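Local atomic coordinates of hypoxanthine-guanine-xanthine phosphoribosyltransferase (Tritrichomonas foetus, PDB entry 1HGX), a protein that catalyses the salvage of guanine, hypoxanthine and xanthine, transferring the phosphoribosyl group of 5-phospho-alpha-D-ribose 1-diphosphate to each base to give GMP, IMP or XMP. Residues D9-Y15 with V173-K178; D19-R23 with Y147-V151; I24-A28 with D55-L60. All coordinates share one frame; numbering follows the deposited sequence.

In the fold
Contact 1 (9-15 with 173-178) pairs two strands of the small antiparallel sheet, the hood of type I phosphoribosyltransferases; it is partly buried and held largely by backbone hydrogen bonds. Contacts 2 and 3 both use helix 17-35, which follows strand 10-15 in the chain. Contact 2 (19-23 with 147-151), nearer the surface, combines a charged arginine with backbone carbonyls and a phenylalanine ring. Contact 3 (24-28 with 55-60) is the buried one, where aliphatic groups set the helix against the end of helix 50-57. Tyr-15 packs on Phe-150 between contacts 1 and 2, and Gln-21 probably hydrogen-bonds Asp-55 between contacts 2 and 3; contacts 1 and 3 do not touch.

Contact 1 (D9-Y15 with V173-K178); sequences DLERVLY and VIGILK
Arg-12 lays its guanidinium flat over the tip of Ile-176, whose CD1 lies 3.4 Å from Arg-12 CZ, above the middle of the planar group. The two side chains run side by side in the same direction, so an apolar methyl covers one face of the charge while Arg-12 NH2 keeps its salt bridge to Glu-153. Arginine gets there from the crowded position, with CG between the backbone N and the carbonyl carbon (chi1 57°). From further along the strand, Leu-14 CD2 reaches the same Ile-176 CD1 at 4.0 Å.

On the face that carries Val-13, the end of Leu-10 folds back so that its CD1 comes within 3.5 Å of Gly-175 CA; glycine, lacking a side chain, allows so close an approach. Val-13 and Val-173 cross at about a right angle, with Val-13 CG1 3.7 Å from Val-173 CB.

The backbones pair antiparallel. Glu-11 N gives an almost straight bond to Ile-176 O (2.8 Å, 176° at the hydrogen), and Lys-178 N bonds to Asp-9 O. A classic beta bulge follows: Leu-14 N (2.8 Å) and Tyr-15 N (3.3 Å) both donate to Ile-174 O, before Ile-174 N returns a bond to Tyr-15 O.

Strand 174-177 is the middle strand of the hood sheet: 10-15 borders it on one side and 157-158 on the other, bonded through Gly-175 to Ile-158. Leu-10 and Leu-14 also pack on strand 157-158, and beyond the bulge the chain enters helix 17-35.

Contact 2 (D19-R23 with Y147-V151); sequences DIQKR and YCGFV
Asp-19 meets Phe-150 through its backbone, its carbonyl O lying in the ring plane at the edge, 3.8 Å from Phe-150 CZ. Ile-20 adds its CA at this edge, while its CG1 comes to 4.4 Å from Phe-150 CE2.

One helical turn beyond Asp-19, Arg-23 carries most of the contact. Its CB rests 3.6 Å from Phe-150 CZ, and CG makes a CH-pi contact over the ring face, 4.2 Å from the Phe-150 ring centroid. CG leaves anti to the backbone N (chi1 -171°), and the chain then bends at chi2 (66°), carrying the guanidinium past the ring to two successive carbonyls. Arg-23 NE donates to Gly-149 O (2.8 Å) in the carbonyl plane, on a lone pair. Arg-23 NH2 reaches Cys-148 O, also at 2.8 Å, but stands 25° out of that carbonyl's plane. Arginine suits the place because its aliphatic part covers the aromatic face and its flat end presents N-H groups of NE and NH2 to both carbonyls; NH1 forms a salt bridge with Glu-26.

The chain turns a corner at Gly-149, which breaks strand 147-152. Helix 17-35 thus lies against a broken inner strand of the mainly parallel central sheet, the alpha/beta core of the phosphoribosyltransferase fold.

Contact 3 (I24-A28 with D55-L60); sequences IRELA and DLLKHL
Residues 24-28 of helix 17-35 face the last turn of helix 50-57 and the type I beta turn from Leu-57 to Leu-60, coming closest where the CA atoms of Ala-28 and His-59 are 6.0 Å apart. Small size makes this possible: Ala-28 CB touches His-59 CB at 3.4 Å and lies 3.9 Å from Leu-60 CD1.

Ile-24 uses both of its branches. CD1, at the end of the longer one, meets Asp-55 CB at 3.5 Å. CG2, placed anti to the backbone N, meets the imidazole, 3.8 Å from His-59 ND1, and also packs on Leu-56 CD2. That leucine methyl reaches Leu-27 CB too, at 4.0 Å, so one branch serves two residues of the helix. Outward from this apolar patch, Arg-25 sets its CG 3.8 Å from His-59 NE2, approaching the ring obliquely with the guanidinium plane turned 57° from it.

His-59 is fixed within its own segment: ND1 donates to Asp-55 O (2.7 Å), which lies close to the ring plane and should restrain the ring's rotation. Asp-55 OD2 bonds Tyr-160 OH, and OD1 forms salt bridges with Lys-58 of its own chain and Lys-58 of the second subunit. The chemistry thus divides: mostly apolar carbons join helix 17-35 to the end of helix 50-57 and its turn, while the Asp-55 carboxylate and His-59 ND1 find their polar partners elsewhere.

Contact 1 (D9-Y15 with V173-K178)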
ATOM      1  N   ASP A   9     -15.075 -18.970   6.571  1.00 57.78           N
ATOM      2  CA  ASP A   9     -14.606 -19.729   5.416  1.00 49.94           C
ATOM      3  C   ASP A   9     -13.181 -20.225   5.618  1.00 43.35           C
ATOM      4  O   ASP A   9     -12.587 -20.834   4.725  1.00 41.54           O
ATOM      5  CB  ASP A   9     -14.708 -18.885   4.147  1.00 52.62           C
ATOM      6  CG  ASP A   9     -16.120 -18.436   3.872  1.00 55.88           C
ATOM      7  OD1 ASP A   9     -17.043 -19.269   4.015  1.00 55.97           O
ATOM      8  OD2 ASP A   9     -16.313 -17.254   3.524  1.00 59.76           O
ATOM      9  N   LEU A  10     -12.631 -19.938   6.789  1.00 38.25           N
ATOM     10  CA  LEU A  10     -11.286 -20.365   7.132  1.00 34.85           C
ATOM     11  C   LEU A  10     -11.385 -21.791   7.609  1.00 32.02           C
ATOM     12  O   LEU A  10     -12.274 -22.114   8.387  1.00 33.14           O
ATOM     13  CB  LEU A  10     -10.713 -19.517   8.279  1.00 36.11           C
ATOM     14  CG  LEU A  10      -9.935 -18.237   7.973  1.00 39.41           C
ATOM     15  CD1 LEU A  10      -8.627 -18.577   7.285  1.00 39.33           C
ATOM     16  CD2 LEU A  10     -10.770 -17.323   7.103  1.00 43.28           C
ATOM     17  N   GLU A  11     -10.521 -22.653   7.091  1.00 28.92           N
ATOM     18  CA  GLU A  11     -10.492 -24.036   7.529  1.00 24.69           C
ATOM     19  C   GLU A  11      -9.719 -24.000   8.842  1.00 25.19           C
ATOM     20  O   GLU A  11     -10.014 -24.748   9.776  1.00 24.04           O
ATOM     21  CB  GLU A  11      -9.768 -24.912   6.510  1.00 24.44           C
ATOM     22  CG  GLU A  11      -9.557 -26.336   6.990  1.00 26.31           C
ATOM     23  CD  GLU A  11      -8.808 -27.175   5.995  1.00 26.09           C
ATOM     24  OE1 GLU A  11      -9.360 -27.411   4.904  1.00 30.07           O
ATOM     25  OE2 GLU A  11      -7.672 -27.598   6.301  1.00 26.98           O
ATOM     26  N   ARG A  12      -8.710 -23.131   8.886  1.00 22.25           N
ATOM     27  CA  ARG A  12      -7.884 -22.930  10.068  1.00 23.04           C
ATOM     28  C   ARG A  12      -6.909 -21.783   9.887  1.00 21.49           C
ATOM     29  O   ARG A  12      -6.575 -21.395   8.766  1.00 19.94           O
ATOM     30  CB  ARG A  12      -7.133 -24.196  10.475  1.00 25.09           C
ATOM     31  CG  ARG A  12      -6.243 -24.798   9.431  1.00 32.14           C
ATOM     32  CD  ARG A  12      -5.853 -26.168   9.923  1.00 40.36           C
ATOM     33  NE  ARG A  12      -5.177 -26.983   8.924  1.00 45.84           N
ATOM     34  CZ  ARG A  12      -3.871 -26.938   8.683  1.00 51.64           C
ATOM     35  NH1 ARG A  12      -3.083 -26.103   9.357  1.00 53.05           N
ATOM     36  NH2 ARG A  12      -3.338 -27.787   7.819  1.00 54.37           N
ATOM     37  N   VAL A  13      -6.496 -21.215  11.011  1.00 18.74           N
ATOM     38  CA  VAL A  13      -5.568 -20.101  11.029  1.00 18.59           C
ATOM     39  C   VAL A  13      -4.176 -20.670  11.168  1.00 18.16           C
ATOM     40  O   VAL A  13      -3.967 -21.609  11.942  1.00 21.26           O
ATOM     41  CB  VAL A  13      -5.834 -19.194  12.240  1.00 17.23           C
ATOM     42  CG1 VAL A  13      -4.794 -18.094  12.319  1.00 22.44           C
ATOM     43  CG2 VAL A  13      -7.240 -18.611  12.162  1.00 16.21           C
ATOM     44  N   LEU A  14      -3.244 -20.148  10.380  1.00 13.62           N
ATOM     45  CA  LEU A  14      -1.862 -20.586  10.444  1.00 15.00           C
ATOM     46  C   LEU A  14      -1.076 -19.633  11.338  1.00 17.51           C
ATOM     47  O   LEU A  14      -0.235 -20.058  12.122  1.00 17.58           O
ATOM     48  CB  LEU A  14      -1.240 -20.633   9.047  1.00 16.54           C
ATOM     49  CG  LEU A  14      -1.827 -21.634   8.043  1.00 19.86           C
ATOM     50  CD1 LEU A  14      -1.029 -21.574   6.750  1.00 21.58           C
ATOM     51  CD2 LEU A  14      -1.800 -23.054   8.613  1.00 18.68           C
ATOM     52  N   TYR A  15      -1.353 -18.337  11.211  1.00 18.43           N
ATOM     53  CA  TYR A  15      -0.666 -17.312  12.005  1.00 18.53           C
ATOM     54  C   TYR A  15      -1.646 -16.214  12.332  1.00 17.61           C
ATOM     55  O   TYR A  15      -2.417 -15.799  11.476  1.00 22.14           O
ATOM     56  CB  TYR A  15       0.517 -16.710  11.230  1.00 18.36           C
ATOM     57  CG  TYR A  15       1.548 -17.732  10.834  1.00 18.40           C
ATOM     58  CD1 TYR A  15       2.421 -18.271  11.775  1.00 18.68           C
ATOM     59  CD2 TYR A  15       1.591 -18.229   9.540  1.00 18.20           C
ATOM     60  CE1 TYR A  15       3.299 -19.287  11.436  1.00 19.63           C
ATOM     61  CE2 TYR A  15       2.466 -19.241   9.194  1.00 20.34           C
ATOM     62  CZ  TYR A  15       3.312 -19.767  10.144  1.00 19.99           C
ATOM     63  OH  TYR A  15       4.160 -20.792   9.795  1.00 27.37           O
ATOM     64  N   VAL A 173      -5.463 -12.430   9.922  1.00 19.60           N
ATOM     65  CA  VAL A 173      -4.669 -13.642  10.052  1.00 17.91           C
ATOM     66  C   VAL A 173      -4.339 -14.223   8.679  1.00 18.77           C
ATOM     67  O   VAL A 173      -4.888 -13.810   7.658  1.00 19.87           O
ATOM     68  CB  VAL A 173      -5.455 -14.749  10.825  1.00 19.09           C
ATOM     69  CG1 VAL A 173      -5.848 -14.273  12.216  1.00 21.87           C
ATOM     70  CG2 VAL A 173      -6.699 -15.163  10.042  1.00 17.22           C
ATOM     71  N   ILE A 174      -3.415 -15.170   8.666  1.00 17.76           N
ATOM     72  CA  ILE A 174      -3.060 -15.877   7.449  1.00 17.98           C
ATOM     73  C   ILE A 174      -3.672 -17.257   7.707  1.00 18.63           C
ATOM     74  O   ILE A 174      -3.418 -17.868   8.744  1.00 17.74           O
ATOM     75  CB  ILE A 174      -1.530 -15.959   7.286  1.00 19.97           C
ATOM     76  CG1 ILE A 174      -0.982 -14.585   6.869  1.00 18.25           C
ATOM     77  CG2 ILE A 174      -1.147 -17.050   6.285  1.00 18.66           C
ATOM     78  CD1 ILE A 174       0.520 -14.503   6.891  1.00 19.43           C
ATOM     79  N   GLY A 175      -4.525 -17.724   6.808  1.00 20.20           N
ATOM     80  CA  GLY A 175      -5.153 -19.013   7.020  1.00 19.32           C
ATOM     81  C   GLY A 175      -5.433 -19.748   5.734  1.00 19.88           C
ATOM     82  O   GLY A 175      -5.168 -19.232   4.651  1.00 19.15           O
ATOM     83  N   ILE A 176      -5.990 -20.947   5.866  1.00 18.59           N
ATOM     84  CA  ILE A 176      -6.313 -21.812   4.733  1.00 17.50           C
ATOM     85  C   ILE A 176      -7.771 -21.656   4.335  1.00 19.07           C
ATOM     86  O   ILE A 176      -8.666 -21.709   5.186  1.00 18.05           O
ATOM     87  CB  ILE A 176      -6.045 -23.303   5.098  1.00 20.47           C
ATOM     88  CG1 ILE A 176      -4.545 -23.520   5.352  1.00 23.21           C
ATOM     89  CG2 ILE A 176      -6.561 -24.234   4.003  1.00 14.35           C
ATOM     90  CD1 ILE A 176      -4.202 -24.852   5.961  1.00 21.84           C
ATOM     91  N   LEU A 177      -8.003 -21.473   3.043  1.00 20.23           N
ATOM     92  CA  LEU A 177      -9.353 -21.321   2.506  1.00 25.42           C
ATOM     93  C   LEU A 177      -9.988 -22.718   2.518  1.00 31.37           C
ATOM     94  O   LEU A 177      -9.350 -23.686   2.088  1.00 29.55           O
ATOM     95  CB  LEU A 177      -9.263 -20.793   1.066  1.00 23.17           C
ATOM     96  CG  LEU A 177     -10.412 -20.125   0.297  1.00 23.22           C
ATOM     97  CD1 LEU A 177     -10.778 -20.945  -0.916  1.00 24.70           C
ATOM     98  CD2 LEU A 177     -11.611 -19.863   1.183  1.00 21.58           C
ATOM     99  N   LYS A 178     -11.202 -22.833   3.059  1.00 35.79           N
ATOM    100  CA  LYS A 178     -11.908 -24.118   3.104  1.00 40.84           C
ATOM    101  C   LYS A 178     -12.065 -24.669   1.701  1.00 45.48           C
ATOM    102  O   LYS A 178     -12.204 -23.907   0.744  1.00 38.66           O
ATOM    103  CB  LYS A 178     -13.316 -23.959   3.672  1.00 39.95           C
ATOM    104  CG  LYS A 178     -13.430 -23.905   5.162  1.00 40.64           C
ATOM    105  CD  LYS A 178     -14.894 -23.793   5.540  1.00 41.82           C
ATOM    106  CE  LYS A 178     -15.060 -23.586   7.027  1.00 48.65           C
ATOM    107  NZ  LYS A 178     -16.488 -23.504   7.426  1.00 53.84           N
TER

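Contact 2 (D19-R23 with Y147-V151)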
ATOM      1  N   ASP A  19       1.486 -13.082  15.720  1.00 22.32           N
ATOM      2  CA  ASP A  19       2.607 -13.784  15.088  1.00 18.66           C
ATOM      3  C   ASP A  19       3.156 -12.956  13.937  1.00 14.51           C
ATOM      4  O   ASP A  19       4.360 -12.833  13.768  1.00 15.79           O
ATOM      5  CB  ASP A  19       2.167 -15.140  14.528  1.00 22.30           C
ATOM      6  CG  ASP A  19       1.586 -16.064  15.587  1.00 27.43           C
ATOM      7  OD1 ASP A  19       2.045 -16.015  16.749  1.00 28.37           O
ATOM      8  OD2 ASP A  19       0.670 -16.843  15.247  1.00 25.24           O
ATOM      9  N   ILE A  20       2.251 -12.430  13.125  1.00 16.67           N
ATOM     10  CA  ILE A  20       2.593 -11.620  11.960  1.00 16.29           C
ATOM     11  C   ILE A  20       3.382 -10.389  12.369  1.00 16.15           C
ATOM     12  O   ILE A  20       4.480 -10.164  11.872  1.00 19.30           O
ATOM     13  CB  ILE A  20       1.299 -11.207  11.199  1.00 16.67           C
ATOM     14  CG1 ILE A  20       0.666 -12.445  10.546  1.00 13.07           C
ATOM     15  CG2 ILE A  20       1.583 -10.110  10.172  1.00 16.88           C
ATOM     16  CD1 ILE A  20      -0.765 -12.234  10.095  1.00 14.24           C
ATOM     17  N   GLN A  21       2.849  -9.633  13.324  1.00 17.96           N
ATOM     18  CA  GLN A  21       3.500  -8.415  13.787  1.00 19.23           C
ATOM     19  C   GLN A  21       4.871  -8.645  14.424  1.00 18.15           C
ATOM     20  O   GLN A  21       5.781  -7.825  14.275  1.00 17.53           O
ATOM     21  CB  GLN A  21       2.557  -7.638  14.706  1.00 23.16           C
ATOM     22  CG  GLN A  21       1.309  -7.138  13.971  1.00 26.54           C
ATOM     23  CD  GLN A  21       1.646  -6.380  12.681  1.00 29.62           C
ATOM     24  OE1 GLN A  21       2.563  -5.541  12.655  1.00 30.95           O
ATOM     25  NE2 GLN A  21       0.915  -6.667  11.617  1.00 26.68           N
ATOM     26  N   LYS A  22       5.026  -9.766  15.117  1.00 15.87           N
ATOM     27  CA  LYS A  22       6.299 -10.103  15.724  1.00 16.01           C
ATOM     28  C   LYS A  22       7.311 -10.373  14.598  1.00 17.78           C
ATOM     29  O   LYS A  22       8.440  -9.868  14.617  1.00 18.46           O
ATOM     30  CB  LYS A  22       6.127 -11.342  16.595  1.00 14.75           C
ATOM     31  CG  LYS A  22       7.401 -11.911  17.166  1.00 15.20           C
ATOM     32  CD  LYS A  22       7.072 -13.080  18.072  1.00 20.85           C
ATOM     33  CE  LYS A  22       8.319 -13.710  18.639  1.00 25.10           C
ATOM     34  NZ  LYS A  22       9.099 -14.403  17.586  1.00 24.94           N
ATOM     35  N   ARG A  23       6.895 -11.148  13.603  1.00 15.63           N
ATOM     36  CA  ARG A  23       7.769 -11.481  12.481  1.00 16.70           C
ATOM     37  C   ARG A  23       8.197 -10.230  11.707  1.00 16.38           C
ATOM     38  O   ARG A  23       9.352 -10.095  11.297  1.00 15.87           O
ATOM     39  CB  ARG A  23       7.062 -12.449  11.530  1.00 13.98           C
ATOM     40  CG  ARG A  23       7.980 -13.017  10.460  1.00 13.88           C
ATOM     41  CD  ARG A  23       9.047 -13.903  11.088  1.00 14.62           C
ATOM     42  NE  ARG A  23      10.034 -14.332  10.107  1.00 15.41           N
ATOM     43  CZ  ARG A  23      11.335 -14.103  10.206  1.00 16.30           C
ATOM     44  NH1 ARG A  23      11.822 -13.448  11.250  1.00 16.78           N
ATOM     45  NH2 ARG A  23      12.147 -14.502   9.237  1.00 15.07           N
ATOM     46  N   TYR A 147      14.947 -12.876   2.447  1.00  9.33           N
ATOM     47  CA  TYR A 147      14.199 -12.651   3.677  1.00  9.03           C
ATOM     48  C   TYR A 147      12.852 -13.296   3.460  1.00  8.25           C
ATOM     49  O   TYR A 147      12.245 -13.100   2.421  1.00 10.75           O
ATOM     50  CB  TYR A 147      14.010 -11.157   3.928  1.00 10.82           C
ATOM     51  CG  TYR A 147      15.285 -10.369   3.864  1.00 13.90           C
ATOM     52  CD1 TYR A 147      16.156 -10.316   4.958  1.00 15.44           C
ATOM     53  CD2 TYR A 147      15.648  -9.701   2.692  1.00 15.04           C
ATOM     54  CE1 TYR A 147      17.364  -9.625   4.880  1.00 17.94           C
ATOM     55  CE2 TYR A 147      16.847  -9.008   2.601  1.00 15.48           C
ATOM     56  CZ  TYR A 147      17.704  -8.974   3.695  1.00 19.40           C
ATOM     57  OH  TYR A 147      18.902  -8.313   3.594  1.00 16.74           O
ATOM     58  N   CYS A 148      12.394 -14.070   4.434  1.00  7.88           N
ATOM     59  CA  CYS A 148      11.114 -14.757   4.325  1.00  9.80           C
ATOM     60  C   CYS A 148      10.410 -14.755   5.665  1.00 10.68           C
ATOM     61  O   CYS A 148      11.019 -15.075   6.686  1.00 13.02           O
ATOM     62  CB  CYS A 148      11.318 -16.199   3.839  1.00 11.48           C
ATOM     63  SG  CYS A 148       9.814 -17.217   3.736  1.00 16.11           S
ATOM     64  N   GLY A 149       9.148 -14.337   5.667  1.00 11.91           N
ATOM     65  CA  GLY A 149       8.378 -14.307   6.894  1.00 10.81           C
ATOM     66  C   GLY A 149       8.041 -15.688   7.440  1.00 14.48           C
ATOM     67  O   GLY A 149       8.476 -16.047   8.534  1.00 14.26           O
ATOM     68  N   PHE A 150       7.311 -16.482   6.659  1.00 15.33           N
ATOM     69  CA  PHE A 150       6.875 -17.813   7.080  1.00 15.32           C
ATOM     70  C   PHE A 150       6.862 -18.826   5.933  1.00 17.54           C
ATOM     71  O   PHE A 150       6.630 -18.475   4.769  1.00 15.81           O
ATOM     72  CB  PHE A 150       5.423 -17.769   7.587  1.00 16.05           C
ATOM     73  CG  PHE A 150       5.127 -16.668   8.569  1.00 15.25           C
ATOM     74  CD1 PHE A 150       5.389 -16.832   9.924  1.00 16.85           C
ATOM     75  CD2 PHE A 150       4.539 -15.487   8.139  1.00 14.48           C
ATOM     76  CE1 PHE A 150       5.060 -15.831  10.840  1.00 14.39           C
ATOM     77  CE2 PHE A 150       4.210 -14.487   9.041  1.00 14.97           C
ATOM     78  CZ  PHE A 150       4.472 -14.661  10.394  1.00 15.40           C
ATOM     79  N   VAL A 151       7.065 -20.091   6.275  1.00 15.35           N
ATOM     80  CA  VAL A 151       6.982 -21.154   5.290  1.00 17.19           C
ATOM     81  C   VAL A 151       5.584 -21.700   5.515  1.00 21.60           C
ATOM     82  O   VAL A 151       5.209 -22.058   6.629  1.00 25.36           O
ATOM     83  CB  VAL A 151       8.044 -22.222   5.496  1.00 18.76           C
ATOM     84  CG1 VAL A 151       7.740 -23.445   4.622  1.00 14.96           C
ATOM     85  CG2 VAL A 151       9.407 -21.638   5.132  1.00 17.19           C
TER

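Contact 3 (I24-A28 with D55-L60)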
ATOM      1  N   ILE A  24       7.250  -9.332  11.484  1.00 14.92           N
ATOM      2  CA  ILE A  24       7.532  -8.095  10.773  1.00 18.16           C
ATOM      3  C   ILE A  24       8.579  -7.267  11.517  1.00 17.62           C
ATOM      4  O   ILE A  24       9.472  -6.695  10.892  1.00 17.43           O
ATOM      5  CB  ILE A  24       6.236  -7.289  10.545  1.00 19.52           C
ATOM      6  CG1 ILE A  24       5.421  -7.960   9.437  1.00 20.28           C
ATOM      7  CG2 ILE A  24       6.546  -5.827  10.183  1.00 21.69           C
ATOM      8  CD1 ILE A  24       4.172  -7.228   9.091  1.00 25.02           C
ATOM      9  N   ARG A  25       8.491  -7.213  12.846  1.00 16.62           N
ATOM     10  CA  ARG A  25       9.470  -6.455  13.618  1.00 16.68           C
ATOM     11  C   ARG A  25      10.831  -7.102  13.450  1.00 15.93           C
ATOM     12  O   ARG A  25      11.832  -6.406  13.330  1.00 16.40           O
ATOM     13  CB  ARG A  25       9.097  -6.404  15.100  1.00 21.21           C
ATOM     14  CG  ARG A  25       7.902  -5.519  15.412  1.00 27.96           C
ATOM     15  CD  ARG A  25       7.761  -5.269  16.916  1.00 31.33           C
ATOM     16  NE  ARG A  25       7.420  -6.478  17.664  1.00 37.33           N
ATOM     17  CZ  ARG A  25       6.174  -6.871  17.924  1.00 37.46           C
ATOM     18  NH1 ARG A  25       5.145  -6.151  17.500  1.00 41.18           N
ATOM     19  NH2 ARG A  25       5.955  -7.993  18.593  1.00 37.37           N
ATOM     20  N   GLU A  26      10.862  -8.434  13.430  1.00 15.42           N
ATOM     21  CA  GLU A  26      12.112  -9.184  13.258  1.00 16.17           C
ATOM     22  C   GLU A  26      12.724  -8.918  11.883  1.00 18.29           C
ATOM     23  O   GLU A  26      13.936  -8.700  11.761  1.00 15.54           O
ATOM     24  CB  GLU A  26      11.870 -10.690  13.422  1.00 17.76           C
ATOM     25  CG  GLU A  26      11.458 -11.095  14.830  1.00 16.24           C
ATOM     26  CD  GLU A  26      11.036 -12.547  14.945  1.00 19.77           C
ATOM     27  OE1 GLU A  26      10.770 -13.200  13.917  1.00 20.23           O
ATOM     28  OE2 GLU A  26      10.946 -13.038  16.083  1.00 23.31           O
ATOM     29  N   LEU A  27      11.883  -8.946  10.850  1.00 18.15           N
ATOM     30  CA  LEU A  27      12.333  -8.689   9.484  1.00 17.86           C
ATOM     31  C   LEU A  27      12.847  -7.262   9.341  1.00 16.87           C
ATOM     32  O   LEU A  27      13.915  -7.041   8.773  1.00 17.16           O
ATOM     33  CB  LEU A  27      11.206  -8.946   8.480  1.00 13.43           C
ATOM     34  CG  LEU A  27      10.905 -10.424   8.213  1.00 17.51           C
ATOM     35  CD1 LEU A  27       9.687 -10.564   7.313  1.00 16.39           C
ATOM     36  CD2 LEU A  27      12.132 -11.085   7.593  1.00 14.52           C
ATOM     37  N   ALA A  28      12.101  -6.303   9.881  1.00 13.95           N
ATOM     38  CA  ALA A  28      12.483  -4.895   9.806  1.00 17.86           C
ATOM     39  C   ALA A  28      13.869  -4.683  10.421  1.00 17.91           C
ATOM     40  O   ALA A  28      14.679  -3.931   9.885  1.00 17.30           O
ATOM     41  CB  ALA A  28      11.443  -4.028  10.505  1.00 15.80           C
ATOM     42  N   ASP A  55       3.274  -2.391   6.499  1.00 10.39           N
ATOM     43  CA  ASP A  55       3.597  -2.723   7.890  1.00 13.77           C
ATOM     44  C   ASP A  55       5.100  -2.713   8.124  1.00 13.89           C
ATOM     45  O   ASP A  55       5.567  -2.265   9.178  1.00 14.90           O
ATOM     46  CB  ASP A  55       2.992  -4.066   8.302  1.00 15.83           C
ATOM     47  CG  ASP A  55       1.538  -3.937   8.750  1.00 20.48           C
ATOM     48  OD1 ASP A  55       1.063  -2.799   8.958  1.00 22.90           O
ATOM     49  OD2 ASP A  55       0.862  -4.974   8.898  1.00 24.18           O
ATOM     50  N   LEU A  56       5.853  -3.174   7.129  1.00 14.03           N
ATOM     51  CA  LEU A  56       7.308  -3.190   7.198  1.00 15.20           C
ATOM     52  C   LEU A  56       7.830  -1.759   7.220  1.00 16.68           C
ATOM     53  O   LEU A  56       8.687  -1.418   8.047  1.00 17.65           O
ATOM     54  CB  LEU A  56       7.917  -3.886   5.976  1.00 18.55           C
ATOM     55  CG  LEU A  56       8.170  -5.392   5.955  1.00 26.26           C
ATOM     56  CD1 LEU A  56       8.797  -5.719   4.608  1.00 25.93           C
ATOM     57  CD2 LEU A  56       9.105  -5.832   7.090  1.00 22.99           C
ATOM     58  N   LEU A  57       7.340  -0.943   6.287  1.00 14.29           N
ATOM     59  CA  LEU A  57       7.764   0.452   6.174  1.00 15.69           C
ATOM     60  C   LEU A  57       7.513   1.264   7.443  1.00 17.58           C
ATOM     61  O   LEU A  57       8.215   2.238   7.704  1.00 18.50           O
ATOM     62  CB  LEU A  57       7.112   1.124   4.967  1.00 13.74           C
ATOM     63  CG  LEU A  57       7.928   1.180   3.667  1.00 17.21           C
ATOM     64  CD1 LEU A  57       8.513  -0.172   3.300  1.00 17.63           C
ATOM     65  CD2 LEU A  57       7.053   1.715   2.552  1.00 16.40           C
ATOM     66  N   LYS A  58       6.528   0.858   8.239  1.00 15.44           N
ATOM     67  CA  LYS A  58       6.234   1.554   9.488  1.00 17.22           C
ATOM     68  C   LYS A  58       7.337   1.300  10.515  1.00 18.16           C
ATOM     69  O   LYS A  58       7.394   1.957  11.554  1.00 19.04           O
ATOM     70  CB  LYS A  58       4.890   1.106  10.055  1.00 14.31           C
ATOM     71  CG  LYS A  58       3.714   1.620   9.281  1.00 17.55           C
ATOM     72  CD  LYS A  58       2.456   0.948   9.748  1.00 20.96           C
ATOM     73  CE  LYS A  58       1.275   1.381   8.909  1.00 23.04           C
ATOM     74  NZ  LYS A  58       0.112   0.506   9.195  1.00 30.96           N
ATOM     75  N   HIS A  59       8.199   0.333  10.227  1.00 16.51           N
ATOM     76  CA  HIS A  59       9.295  -0.013  11.114  1.00 17.06           C
ATOM     77  C   HIS A  59      10.650   0.345  10.550  1.00 17.36           C
ATOM     78  O   HIS A  59      11.663   0.038  11.162  1.00 21.98           O
ATOM     79  CB  HIS A  59       9.272  -1.509  11.420  1.00 19.66           C
ATOM     80  CG  HIS A  59       8.052  -1.948  12.161  1.00 23.03           C
ATOM     81  ND1 HIS A  59       6.866  -2.244  11.530  1.00 25.89           N
ATOM     82  CD2 HIS A  59       7.821  -2.089  13.486  1.00 28.24           C
ATOM     83  CE1 HIS A  59       5.952  -2.548  12.430  1.00 29.64           C
ATOM     84  NE2 HIS A  59       6.504  -2.463  13.627  1.00 30.52           N
ATOM     85  N   LEU A  60      10.685   0.947   9.371  1.00 16.25           N
ATOM     86  CA  LEU A  60      11.954   1.303   8.757  1.00 17.79           C
ATOM     87  C   LEU A  60      12.256   2.771   8.997  1.00 17.41           C
ATOM     88  O   LEU A  60      11.712   3.653   8.335  1.00 18.78           O
ATOM     89  CB  LEU A  60      11.925   0.986   7.263  1.00 20.14           C
ATOM     90  CG  LEU A  60      12.469  -0.355   6.766  1.00 23.13           C
ATOM     91  CD1 LEU A  60      12.544  -1.410   7.843  1.00 18.01           C
ATOM     92  CD2 LEU A  60      11.625  -0.814   5.607  1.00 19.90           C
TER